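Afp3 (Serratia entomophila, PDB 6RBN) is a sheath protein of the anti-feeding prophage, a contractile injection system, and helps build the helical sheath that surrounds the inner tube in the extended particle. Local coordinates at residues D[153-158]-D[273-278]; D[185-188]-D[194-197]; D[323-326]-D[330-333]; D[334-339]-D[438-443]; D[350-355]-D[432-437]. All coordinates share one frame; numbering follows the deposited sequence.

Contact 1. Residues D[153-158]-D[273-278]; sequences ITLLAS and LIAGVY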
# COMPACT_ATOMS: atom_id res chain seq x y z
N ILE D 153 -8.73 -59.39 21.80
CA ILE D 153 -8.87 -60.62 21.02
C ILE D 153 -9.91 -60.41 19.92
O ILE D 153 -11.02 -59.93 20.17
CB ILE D 153 -9.24 -61.81 21.92
CG1 ILE D 153 -8.02 -62.30 22.70
CG2 ILE D 153 -9.83 -62.96 21.13
CD1 ILE D 153 -7.93 -61.77 24.07
N THR D 154 -9.54 -60.76 18.68
CA THR D 154 -10.45 -60.72 17.54
C THR D 154 -10.78 -62.10 16.99
O THR D 154 -11.94 -62.38 16.69
CB THR D 154 -9.85 -59.85 16.42
OG1 THR D 154 -8.62 -60.42 15.98
CG2 THR D 154 -9.59 -58.45 16.92
N LEU D 155 -9.79 -62.97 16.83
CA LEU D 155 -9.97 -64.32 16.31
C LEU D 155 -9.85 -65.33 17.45
O LEU D 155 -9.23 -65.05 18.48
CB LEU D 155 -8.93 -64.62 15.23
CG LEU D 155 -8.98 -63.75 13.97
CD1 LEU D 155 -7.77 -64.04 13.11
CD2 LEU D 155 -10.25 -64.01 13.20
N LEU D 156 -10.47 -66.50 17.27
CA LEU D 156 -10.33 -67.56 18.27
C LEU D 156 -9.41 -68.67 17.81
O LEU D 156 -8.27 -68.74 18.28
CB LEU D 156 -11.73 -68.07 18.64
CG LEU D 156 -12.59 -66.97 19.27
CD1 LEU D 156 -14.02 -67.43 19.49
CD2 LEU D 156 -11.98 -66.47 20.56
N ALA D 157 -9.82 -69.51 16.84
CA ALA D 157 -8.95 -70.43 16.08
C ALA D 157 -8.13 -71.39 16.96
O ALA D 157 -6.91 -71.25 17.05
CB ALA D 157 -8.02 -69.64 15.15
N SER D 158 -8.79 -72.35 17.60
CA SER D 158 -8.08 -73.32 18.45
C SER D 158 -7.37 -74.39 17.62
O SER D 158 -8.05 -75.18 16.96
CB SER D 158 -9.04 -73.98 19.42
OG SER D 158 -9.93 -74.84 18.74
N LEU D 273 -2.78 -71.65 10.67
CA LEU D 273 -2.21 -71.04 9.47
C LEU D 273 -3.13 -69.97 8.91
O LEU D 273 -2.67 -68.95 8.40
CB LEU D 273 -1.94 -72.11 8.41
CG LEU D 273 -0.70 -73.01 8.51
CD1 LEU D 273 -0.87 -74.13 9.53
CD2 LEU D 273 -0.37 -73.58 7.15
N ILE D 274 -4.45 -70.19 8.98
CA ILE D 274 -5.40 -69.23 8.44
C ILE D 274 -5.46 -67.99 9.32
O ILE D 274 -5.68 -66.87 8.84
CB ILE D 274 -6.78 -69.90 8.26
CG1 ILE D 274 -6.66 -71.10 7.33
CG2 ILE D 274 -7.78 -68.95 7.65
CD1 ILE D 274 -6.15 -70.77 5.96
N ALA D 275 -5.22 -68.15 10.62
CA ALA D 275 -5.10 -66.99 11.51
C ALA D 275 -3.85 -66.18 11.17
O ALA D 275 -3.81 -64.97 11.41
CB ALA D 275 -5.06 -67.44 12.96
N GLY D 276 -2.83 -66.83 10.61
CA GLY D 276 -1.69 -66.10 10.11
C GLY D 276 -1.99 -65.31 8.85
O GLY D 276 -1.58 -64.16 8.72
N VAL D 277 -2.74 -65.91 7.92
CA VAL D 277 -2.93 -65.26 6.63
C VAL D 277 -4.00 -64.18 6.70
O VAL D 277 -4.17 -63.40 5.76
CB VAL D 277 -3.26 -66.28 5.53
CG1 VAL D 277 -2.23 -67.39 5.49
CG2 VAL D 277 -4.67 -66.82 5.68
N TYR D 278 -4.75 -64.12 7.80
CA TYR D 278 -5.62 -62.96 8.01
C TYR D 278 -4.79 -61.73 8.34
O TYR D 278 -5.06 -60.64 7.84
CB TYR D 278 -6.64 -63.21 9.12
CG TYR D 278 -7.80 -64.10 8.77
CD1 TYR D 278 -7.92 -64.69 7.52
CD2 TYR D 278 -8.85 -64.27 9.67
CE1 TYR D 278 -9.00 -65.50 7.22
CE2 TYR D 278 -9.93 -65.05 9.36
CZ TYR D 278 -10.00 -65.66 8.13
OH TYR D 278 -11.08 -66.45 7.82

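Contact 2. Residues D[185-188]-D[194-197]; sequences LLAD and APSA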
# COMPACT_ATOMS: atom_id res chain seq x y z
N LEU D 185 -14.74 -66.85 15.10
CA LEU D 185 -14.23 -68.20 15.30
C LEU D 185 -13.75 -68.79 13.98
O LEU D 185 -14.42 -68.66 12.95
CB LEU D 185 -15.31 -69.09 15.91
CG LEU D 185 -14.99 -70.56 16.19
CD1 LEU D 185 -13.88 -70.70 17.19
CD2 LEU D 185 -16.23 -71.26 16.69
N LEU D 186 -12.60 -69.45 14.01
CA LEU D 186 -12.06 -70.17 12.87
C LEU D 186 -12.13 -71.66 13.19
O LEU D 186 -11.18 -72.24 13.73
CB LEU D 186 -10.64 -69.74 12.55
CG LEU D 186 -10.47 -68.30 12.07
CD1 LEU D 186 -9.00 -67.98 11.87
CD2 LEU D 186 -11.24 -68.10 10.80
N ALA D 187 -13.25 -72.28 12.86
CA ALA D 187 -13.46 -73.69 13.14
C ALA D 187 -12.84 -74.54 12.04
O ALA D 187 -12.38 -74.05 11.01
CB ALA D 187 -14.95 -73.99 13.28
N ASP D 188 -12.84 -75.85 12.27
CA ASP D 188 -12.23 -76.81 11.36
C ASP D 188 -13.18 -77.97 11.15
O ASP D 188 -13.65 -78.57 12.12
CB ASP D 188 -10.90 -77.31 11.90
CG ASP D 188 -9.84 -76.26 11.90
OD1 ASP D 188 -9.83 -75.43 10.97
OD2 ASP D 188 -9.05 -76.20 12.86
N ALA D 194 -19.86 -78.68 9.10
CA ALA D 194 -19.65 -77.83 10.25
C ALA D 194 -19.65 -78.66 11.53
O ALA D 194 -20.34 -79.68 11.62
CB ALA D 194 -20.75 -76.77 10.33
N PRO D 195 -18.87 -78.25 12.55
CA PRO D 195 -18.77 -79.06 13.78
C PRO D 195 -19.98 -79.00 14.70
O PRO D 195 -19.92 -79.53 15.82
CB PRO D 195 -17.52 -78.50 14.46
CG PRO D 195 -17.40 -77.12 13.96
CD PRO D 195 -17.88 -77.16 12.54
N SER D 196 -21.04 -78.29 14.29
CA SER D 196 -22.41 -78.32 14.82
C SER D 196 -22.56 -77.66 16.19
O SER D 196 -23.68 -77.51 16.68
CB SER D 196 -22.96 -79.75 14.89
OG SER D 196 -22.35 -80.52 15.92
N ALA D 197 -21.45 -77.26 16.82
CA ALA D 197 -21.55 -76.39 17.98
C ALA D 197 -21.81 -74.96 17.54
O ALA D 197 -22.42 -74.17 18.26
CB ALA D 197 -20.29 -76.48 18.82

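Contact 3. Residues D[323-326]-D[330-333]; sequences RHFS and LVVW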
# COMPACT_ATOMS: atom_id res chain seq x y z
N ARG D 323 -7.15 -75.69 -1.19
CA ARG D 323 -6.93 -76.40 -2.44
C ARG D 323 -5.45 -76.44 -2.78
O ARG D 323 -4.65 -75.63 -2.30
CB ARG D 323 -7.70 -75.75 -3.59
CG ARG D 323 -9.20 -75.84 -3.47
CD ARG D 323 -9.67 -77.25 -3.72
NE ARG D 323 -9.34 -77.70 -5.07
CZ ARG D 323 -10.10 -77.48 -6.13
NH1 ARG D 323 -11.24 -76.83 -6.01
NH2 ARG D 323 -9.72 -77.92 -7.32
N HIS D 324 -5.08 -77.40 -3.62
CA HIS D 324 -3.73 -77.51 -4.15
C HIS D 324 -3.74 -77.20 -5.63
O HIS D 324 -4.45 -77.85 -6.41
CB HIS D 324 -3.14 -78.90 -3.91
CG HIS D 324 -1.70 -79.01 -4.31
ND1 HIS D 324 -1.31 -79.29 -5.60
CD2 HIS D 324 -0.56 -78.87 -3.59
CE1 HIS D 324 0.01 -79.32 -5.66
NE2 HIS D 324 0.49 -79.07 -4.46
N PHE D 325 -2.95 -76.20 -6.02
CA PHE D 325 -2.72 -75.87 -7.42
C PHE D 325 -1.26 -76.16 -7.74
O PHE D 325 -0.38 -75.87 -6.91
CB PHE D 325 -3.07 -74.41 -7.70
CG PHE D 325 -4.52 -74.10 -7.55
CD1 PHE D 325 -5.42 -74.41 -8.55
CD2 PHE D 325 -5.00 -73.51 -6.39
CE1 PHE D 325 -6.76 -74.13 -8.41
CE2 PHE D 325 -6.34 -73.24 -6.24
CZ PHE D 325 -7.22 -73.54 -7.25
N SER D 326 -1.01 -76.73 -8.91
CA SER D 326 0.32 -77.26 -9.22
C SER D 326 1.33 -76.14 -9.44
O SER D 326 2.51 -76.28 -9.09
CB SER D 326 0.25 -78.16 -10.44
OG SER D 326 -0.08 -77.42 -11.60
N LEU D 330 -0.22 -74.51 -2.08
CA LEU D 330 -1.42 -74.65 -1.26
C LEU D 330 -2.05 -73.28 -1.11
O LEU D 330 -1.49 -72.40 -0.45
CB LEU D 330 -1.10 -75.26 0.10
CG LEU D 330 -0.67 -76.72 0.10
CD1 LEU D 330 -0.34 -77.16 1.50
CD2 LEU D 330 -1.76 -77.57 -0.50
N VAL D 331 -3.23 -73.11 -1.70
CA VAL D 331 -3.92 -71.83 -1.71
C VAL D 331 -5.22 -71.98 -0.94
O VAL D 331 -5.99 -72.92 -1.18
CB VAL D 331 -4.20 -71.38 -3.16
CG1 VAL D 331 -4.97 -70.08 -3.19
CG2 VAL D 331 -2.90 -71.23 -3.93
N VAL D 332 -5.46 -71.08 0.01
CA VAL D 332 -6.76 -71.03 0.66
C VAL D 332 -7.79 -70.54 -0.34
O VAL D 332 -7.56 -69.59 -1.10
CB VAL D 332 -6.69 -70.16 1.94
CG1 VAL D 332 -6.14 -68.78 1.66
CG2 VAL D 332 -8.05 -70.06 2.60
N TRP D 333 -8.92 -71.23 -0.41
CA TRP D 333 -9.79 -71.11 -1.58
C TRP D 333 -11.24 -71.13 -1.09
O TRP D 333 -11.85 -72.19 -0.98
CB TRP D 333 -9.50 -72.23 -2.56
CG TRP D 333 -10.06 -72.07 -3.92
CD1 TRP D 333 -11.12 -72.73 -4.45
CD2 TRP D 333 -9.55 -71.22 -4.95
NE1 TRP D 333 -11.32 -72.33 -5.75
CE2 TRP D 333 -10.37 -71.40 -6.08
CE3 TRP D 333 -8.50 -70.31 -5.03
CZ2 TRP D 333 -10.17 -70.71 -7.27
CZ3 TRP D 333 -8.30 -69.63 -6.21
CH2 TRP D 333 -9.13 -69.83 -7.31

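Contact 4. Residues D[334-339]-D[438-443]; sequences GSRTQK and AEFIIL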
# COMPACT_ATOMS: atom_id res chain seq x y z
N GLY D 334 -11.78 -69.95 -0.82
CA GLY D 334 -13.11 -69.82 -0.27
C GLY D 334 -13.16 -68.77 0.82
O GLY D 334 -12.27 -68.72 1.67
N SER D 335 -14.17 -67.91 0.80
CA SER D 335 -14.28 -66.81 1.75
C SER D 335 -15.72 -66.64 2.23
O SER D 335 -16.24 -65.53 2.28
CB SER D 335 -13.75 -65.52 1.15
OG SER D 335 -14.58 -65.10 0.09
N ARG D 336 -16.38 -67.73 2.59
CA ARG D 336 -17.74 -67.68 3.10
C ARG D 336 -17.79 -67.99 4.59
O ARG D 336 -16.95 -68.70 5.13
CB ARG D 336 -18.66 -68.65 2.36
CG ARG D 336 -19.17 -68.14 1.03
CD ARG D 336 -20.16 -69.13 0.46
NE ARG D 336 -20.89 -68.59 -0.68
CZ ARG D 336 -20.50 -68.68 -1.94
NH1 ARG D 336 -19.36 -69.28 -2.22
NH2 ARG D 336 -21.23 -68.16 -2.91
N THR D 337 -18.81 -67.43 5.24
CA THR D 337 -19.13 -67.71 6.63
C THR D 337 -20.24 -68.76 6.70
O THR D 337 -20.73 -69.26 5.69
CB THR D 337 -19.56 -66.44 7.35
OG1 THR D 337 -20.74 -65.90 6.73
CG2 THR D 337 -18.47 -65.39 7.31
N GLN D 338 -20.64 -69.10 7.93
CA GLN D 338 -21.72 -70.06 8.14
C GLN D 338 -23.09 -69.49 7.84
O GLN D 338 -24.04 -70.26 7.66
CB GLN D 338 -21.68 -70.58 9.57
CG GLN D 338 -20.55 -71.52 9.86
CD GLN D 338 -20.70 -72.81 9.11
OE1 GLN D 338 -19.94 -73.09 8.19
NE2 GLN D 338 -21.70 -73.59 9.47
N LYS D 339 -23.23 -68.17 7.80
CA LYS D 339 -24.53 -67.55 7.58
C LYS D 339 -24.87 -67.58 6.09
O LYS D 339 -24.06 -67.17 5.26
CB LYS D 339 -24.53 -66.12 8.10
CG LYS D 339 -25.86 -65.43 8.04
CD LYS D 339 -26.81 -66.00 9.07
CE LYS D 339 -28.12 -65.23 9.10
NZ LYS D 339 -29.07 -65.81 10.08
N ALA D 438 -15.61 -61.09 -6.38
CA ALA D 438 -15.92 -61.87 -7.57
C ALA D 438 -15.35 -63.26 -7.39
O ALA D 438 -14.13 -63.46 -7.44
CB ALA D 438 -15.33 -61.23 -8.82
N GLU D 439 -16.22 -64.24 -7.19
CA GLU D 439 -15.78 -65.61 -6.97
C GLU D 439 -16.11 -66.55 -8.12
O GLU D 439 -15.72 -67.71 -8.07
CB GLU D 439 -16.35 -66.15 -5.67
CG GLU D 439 -17.85 -66.11 -5.59
CD GLU D 439 -18.37 -66.66 -4.29
OE1 GLU D 439 -17.56 -67.15 -3.48
OE2 GLU D 439 -19.59 -66.60 -4.07
N PHE D 440 -16.81 -66.09 -9.15
CA PHE D 440 -17.08 -66.95 -10.30
C PHE D 440 -16.70 -66.21 -11.57
O PHE D 440 -17.14 -65.08 -11.79
CB PHE D 440 -18.56 -67.35 -10.36
CG PHE D 440 -19.05 -68.02 -9.11
CD1 PHE D 440 -18.62 -69.28 -8.77
CD2 PHE D 440 -19.98 -67.39 -8.31
CE1 PHE D 440 -19.07 -69.89 -7.62
CE2 PHE D 440 -20.44 -68.00 -7.17
CZ PHE D 440 -19.99 -69.25 -6.82
N ILE D 441 -15.87 -66.84 -12.39
CA ILE D 441 -15.44 -66.29 -13.67
C ILE D 441 -15.81 -67.29 -14.76
O ILE D 441 -15.31 -68.42 -14.76
CB ILE D 441 -13.94 -65.97 -13.69
CG1 ILE D 441 -13.61 -64.91 -12.65
CG2 ILE D 441 -13.53 -65.48 -15.06
CD1 ILE D 441 -12.14 -64.71 -12.43
N ILE D 442 -16.67 -66.88 -15.68
CA ILE D 442 -17.14 -67.72 -16.77
C ILE D 442 -16.51 -67.21 -18.06
O ILE D 442 -16.59 -66.01 -18.36
CB ILE D 442 -18.68 -67.74 -16.87
CG1 ILE D 442 -19.31 -68.35 -15.62
CG2 ILE D 442 -19.13 -68.52 -18.07
CD1 ILE D 442 -19.79 -67.35 -14.58
N LEU D 443 -15.88 -68.10 -18.83
CA LEU D 443 -15.04 -67.69 -19.95
C LEU D 443 -15.74 -67.68 -21.30
O LEU D 443 -15.50 -66.75 -22.07
CB LEU D 443 -13.79 -68.56 -20.03
CG LEU D 443 -12.77 -68.30 -18.93
CD1 LEU D 443 -11.58 -69.24 -19.08
CD2 LEU D 443 -12.33 -66.86 -18.95

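Contact 5. Residues D[350-355]-D[432-437]; sequences RRLFDA and MAAVRP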
# COMPACT_ATOMS: atom_id res chain seq x y z
N ARG D 350 -18.15 -59.37 6.54
CA ARG D 350 -18.42 -59.53 7.96
C ARG D 350 -17.32 -58.91 8.82
O ARG D 350 -17.61 -58.22 9.80
CB ARG D 350 -18.59 -61.01 8.29
CG ARG D 350 -18.72 -61.34 9.76
CD ARG D 350 -20.05 -60.93 10.36
NE ARG D 350 -20.01 -59.60 10.96
CZ ARG D 350 -21.06 -58.98 11.47
NH1 ARG D 350 -22.25 -59.56 11.46
NH2 ARG D 350 -20.93 -57.77 12.00
N ARG D 351 -16.06 -59.15 8.47
CA ARG D 351 -14.96 -58.62 9.27
C ARG D 351 -14.68 -57.15 9.01
O ARG D 351 -13.93 -56.54 9.77
CB ARG D 351 -13.68 -59.43 9.03
CG ARG D 351 -13.74 -60.83 9.59
CD ARG D 351 -12.44 -61.59 9.37
NE ARG D 351 -11.34 -61.02 10.13
CZ ARG D 351 -10.28 -60.43 9.58
NH1 ARG D 351 -10.18 -60.34 8.27
NH2 ARG D 351 -9.32 -59.95 10.35
N LEU D 352 -15.25 -56.57 7.95
CA LEU D 352 -15.20 -55.12 7.80
C LEU D 352 -16.10 -54.44 8.82
O LEU D 352 -15.69 -53.47 9.47
CB LEU D 352 -15.62 -54.71 6.39
CG LEU D 352 -15.67 -53.22 6.10
CD1 LEU D 352 -14.30 -52.60 6.22
CD2 LEU D 352 -16.27 -52.96 4.74
N PHE D 353 -17.32 -54.95 8.99
CA PHE D 353 -18.23 -54.42 9.99
C PHE D 353 -17.76 -54.71 11.41
O PHE D 353 -18.00 -53.89 12.30
CB PHE D 353 -19.63 -54.98 9.77
CG PHE D 353 -20.41 -54.27 8.70
CD1 PHE D 353 -21.21 -53.19 9.02
CD2 PHE D 353 -20.29 -54.65 7.38
CE1 PHE D 353 -21.91 -52.53 8.04
CE2 PHE D 353 -20.99 -53.98 6.40
CZ PHE D 353 -21.80 -52.92 6.73
N ASP D 354 -17.09 -55.83 11.65
CA ASP D 354 -16.57 -56.08 12.99
C ASP D 354 -15.39 -55.17 13.31
O ASP D 354 -15.21 -54.79 14.47
CB ASP D 354 -16.15 -57.54 13.14
CG ASP D 354 -17.33 -58.49 13.18
OD1 ASP D 354 -18.43 -58.05 13.57
OD2 ASP D 354 -17.15 -59.67 12.83
N ALA D 355 -14.59 -54.82 12.31
CA ALA D 355 -13.45 -53.95 12.55
C ALA D 355 -13.85 -52.48 12.62
O ALA D 355 -13.20 -51.70 13.32
CB ALA D 355 -12.39 -54.14 11.46
N MET D 432 -23.39 -48.45 6.49
CA MET D 432 -22.29 -48.57 5.54
C MET D 432 -22.71 -49.41 4.35
O MET D 432 -23.77 -50.04 4.36
CB MET D 432 -21.04 -49.18 6.19
CG MET D 432 -20.28 -48.25 7.10
SD MET D 432 -18.81 -49.02 7.79
CE MET D 432 -19.54 -50.00 9.08
N ALA D 433 -21.86 -49.42 3.33
CA ALA D 433 -22.11 -50.18 2.11
C ALA D 433 -20.80 -50.80 1.66
O ALA D 433 -19.90 -50.09 1.21
CB ALA D 433 -22.70 -49.30 1.01
N ALA D 434 -20.69 -52.12 1.76
CA ALA D 434 -19.49 -52.84 1.41
C ALA D 434 -19.60 -53.44 0.01
O ALA D 434 -20.69 -53.57 -0.55
CB ALA D 434 -19.20 -53.95 2.43
N VAL D 435 -18.45 -53.81 -0.55
CA VAL D 435 -18.36 -54.41 -1.87
C VAL D 435 -18.11 -55.90 -1.71
O VAL D 435 -17.43 -56.33 -0.77
CB VAL D 435 -17.28 -53.70 -2.72
CG1 VAL D 435 -15.88 -53.86 -2.14
CG2 VAL D 435 -17.33 -54.14 -4.18
N ARG D 436 -18.72 -56.71 -2.60
CA ARG D 436 -18.63 -58.16 -2.55
C ARG D 436 -17.62 -58.68 -3.56
O ARG D 436 -17.47 -58.12 -4.65
CB ARG D 436 -20.00 -58.80 -2.83
CG ARG D 436 -20.96 -58.78 -1.65
CD ARG D 436 -21.82 -57.53 -1.64
NE ARG D 436 -22.88 -57.62 -0.64
CZ ARG D 436 -22.79 -57.12 0.58
NH1 ARG D 436 -21.69 -56.50 0.96
NH2 ARG D 436 -23.80 -57.25 1.43
N PRO D 437 -16.89 -59.75 -3.24
CA PRO D 437 -15.85 -60.24 -4.14
C PRO D 437 -16.42 -61.01 -5.33
O PRO D 437 -17.54 -61.51 -5.30
CB PRO D 437 -15.01 -61.16 -3.25
CG PRO D 437 -15.95 -61.63 -2.22
CD PRO D 437 -16.87 -60.48 -1.95

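Contact 1. Residues D[153-158]-D[273-278]
Ala157, in the loop between helices 143-149 and 163-172, comes nearest to Ala275 on helix 271-284, with the two CA atoms 6.9 Å apart, and no backbone hydrogen bond joins the two segments. The methyl groups of these alanines face each other, CB of Ala157 lying 4.3 Å from CB of Ala275. Two residues earlier, Leu155 points its CB at the helix too, and both of its methyls work against Tyr278. Its CG is anti to the carbonyl carbon (chi1 -63°), which carries the branch across to the ring. CD1 of Leu155 approaches CD2 of Tyr278 obliquely at 3.6 Å. The other methyl, CD2 of Leu155, lies in the plane of the ring, at its edge, 4.0 Å from CE2 of Tyr278. CD1 of Leu155 also comes to 4.3 Å from CA of Ala275. The phenol oxygen of Tyr278 turns to Tyr207 OH, to which it is hydrogen-bonded, and Leu186 of strand 185-188 packs against Ala157, Ala275 and Tyr278. Between loop and helix the touch is therefore wholly apolar and buried: methyls and a ring edge hold the two together, while the one polar group of Tyr278 is satisfied elsewhere.

Contact 2. Residues D[185-188]-D[194-197]
A loop returning beside the strand it has just left brings Ala187 and Pro195 together: strand 185-188, weakly bonded, runs parallel to strand 204-207, and residues 194-197 belong to the connection between them. The backbones stay well separated, the closest CA atoms being those of Asp188 and Pro195 at 7.3 Å. What bridges the gap is a methyl against a ring carbon, with CB of Ala187 4.0 Å from CG of Pro195. Both residues point their CB at the other segment, and the same CG of Pro195 lies 4.4 Å from the carbonyl O of Asp188. No hydrogen bond crosses here. Asp188 sets its CB away from the loop, and its OD1 is hydrogen-bonded to Ser271 OG. On the loop side, OG of Ser196 bonds back to O of Pro195 at 2.6 Å, approaching from above the carbonyl plane. Tyr170 of helix 163-172 touches Ala187, Asp188 and Pro195 alike, placing this small apolar contact beside that helix. The arrangement is that of a crossover between two parallel strands in which the connection is an irregular loop folded back on its first strand.

Contact 3. Residues D[323-326]-D[330-333]
Phe325 and Trp333 meet edge to face in this antiparallel hairpin, with Arg323 and Val331 beside that pair and His324 and Leu330 on the other face. The edge of the Phe325 ring is directed at the indole, its CZ above the centre of one face, with the ring centroids 5.0 Å apart and the planes at 64°. Trp333 has CG anti to its own N (chi1 -166°), a setting that turns the indole back over the neighbouring strand. CG of Arg323 comes to 3.7 Å from CB of Trp333, the guanidinium plane steeply inclined to the indole. Val331 approaches the Phe325 ring at its edge, CB lying 4.0 Å from CD2 of Phe325. On the face carrying His324 and Leu330, CD2 of Leu330 lies in the imidazole plane, 3.6 Å from CD2 of His324. Beneath these groups, Arg323 and Val331 form a hydrogen-bonded pair: Arg323 N to Val331 O and Val331 N to Arg323 O are both 3.0 Å. His324 and Leu330 make the adjoining non-hydrogen-bonded pair. Val295 and Val299, from a loop earlier in the chain, touch Val331 and Leu330, while Asp98 and Asn268 of an Afp2 chain lie against Phe325 and Trp333, and Val7 and Pro8 of a neighbouring Afp3 subunit against Arg323 and Trp333. Helix 308-311 adjoins the hairpin of strands 322-325 and 329-332, its Asn308 and Gln311 hydrogen-bonded to Arg323 NH1.

Contact 4. Residues D[334-339]-D[438-443]
Arg336, in an irregular loop, reaches towards Glu439, which stands just ahead of strand 440-442, with CA atoms 10.5 Å apart; the two backbones never approach and the side chains have to span the distance. That strand belongs to an inter-subunit sheet, as in contractile sheaths generally: Ala438 and Phe440 to Ile442 pair antiparallel with a strand of an Afp2 chain, and Ile441 and Ile442 pair parallel with one from a neighbouring Afp3 subunit. The contact itself is a salt bridge between NH2 of Arg336 and OE2 of Glu439, modelled at 2.5 Å, a length too short to be trusted at this resolution. NH1 of Arg336 lies 3.1 Å from OE1 of Glu439; OE2 meets the guanidinium obliquely, and the guanidinium and carboxylate planes are 29° apart. The arginine stretches out straight from CG to NE, and the glutamate is likewise extended beyond CG; the two chains meet at about a right angle. The Phe440 ring borders the pair, CZ sitting at the edge of the guanidinium, near its plane, 4.2 Å from NH2 of Arg336. OE2 of Glu439 has a second partner in Tyr346 OH, which probably helps fix the carboxylate. CG of Glu439 rests over one face of the next residue's ring, 3.5 Å above the plane of Phe440 and offset toward its rim.

Contact 5. Residues D[350-355]-D[432-437]
Phe353 and Met432 come at each other from opposite directions and make a Met-aromatic contact. The methyl does the touching, CE of Met432 lying 3.6 Å from CD1 of Phe353. The sulfur stands further back, SD of Met432 being 5.1 Å from the centroid of the Phe353 ring in an oblique position. The methionine bends at its last torsion (chi3 -79°), swinging CE back to the ring, while its CB comes to 3.9 Å from CZ of Phe353. Beside this pair, CB of Ala434 packs on CD2 of Leu352 at 3.9 Å and more loosely on CE2 of Phe353 at 4.4 Å. Leu352 and Phe353 are consecutive residues of the helix, so one alanine methyl meets both. In the next shell, Trp344 meets the Phe353 ring edge to face and also makes a cation-pi contact with Arg350. Within the helix, NH2 of Arg350 forms a salt bridge with OD1 of Asp354, one turn on from it, at 3.0 Å. The contact thus ties helix 347-364 to the end of strand 425-432 and the link that leads from it to strand 437-446, with Ala356 and Val349 of that helix adding to the packing and Phe348 of an Afp2 chain resting on Met432.

Overall arrangement
Contact 1 lies near the centre of the chain, and contact 2 touches it, about 13 Å away centre to centre: strand 185-188 packs on both the loop and helix 271-284, and contact 2 is nested within the loop closed by contact 1. Contact 3 follows, its centre about 19 Å from that of contact 1, with Val332 against Ile274. The chain then runs directly from the hairpin into contact 4, its centre about 15 Å from that of contact 3, and both meet the same neighbouring Afp3 subunit. Contact 5 is nested inside the span closed by contact 4 and joins helix 347-364 to the C-terminal strands. The series thus passes from a buried core to the surfaces that bind other sheath subunits.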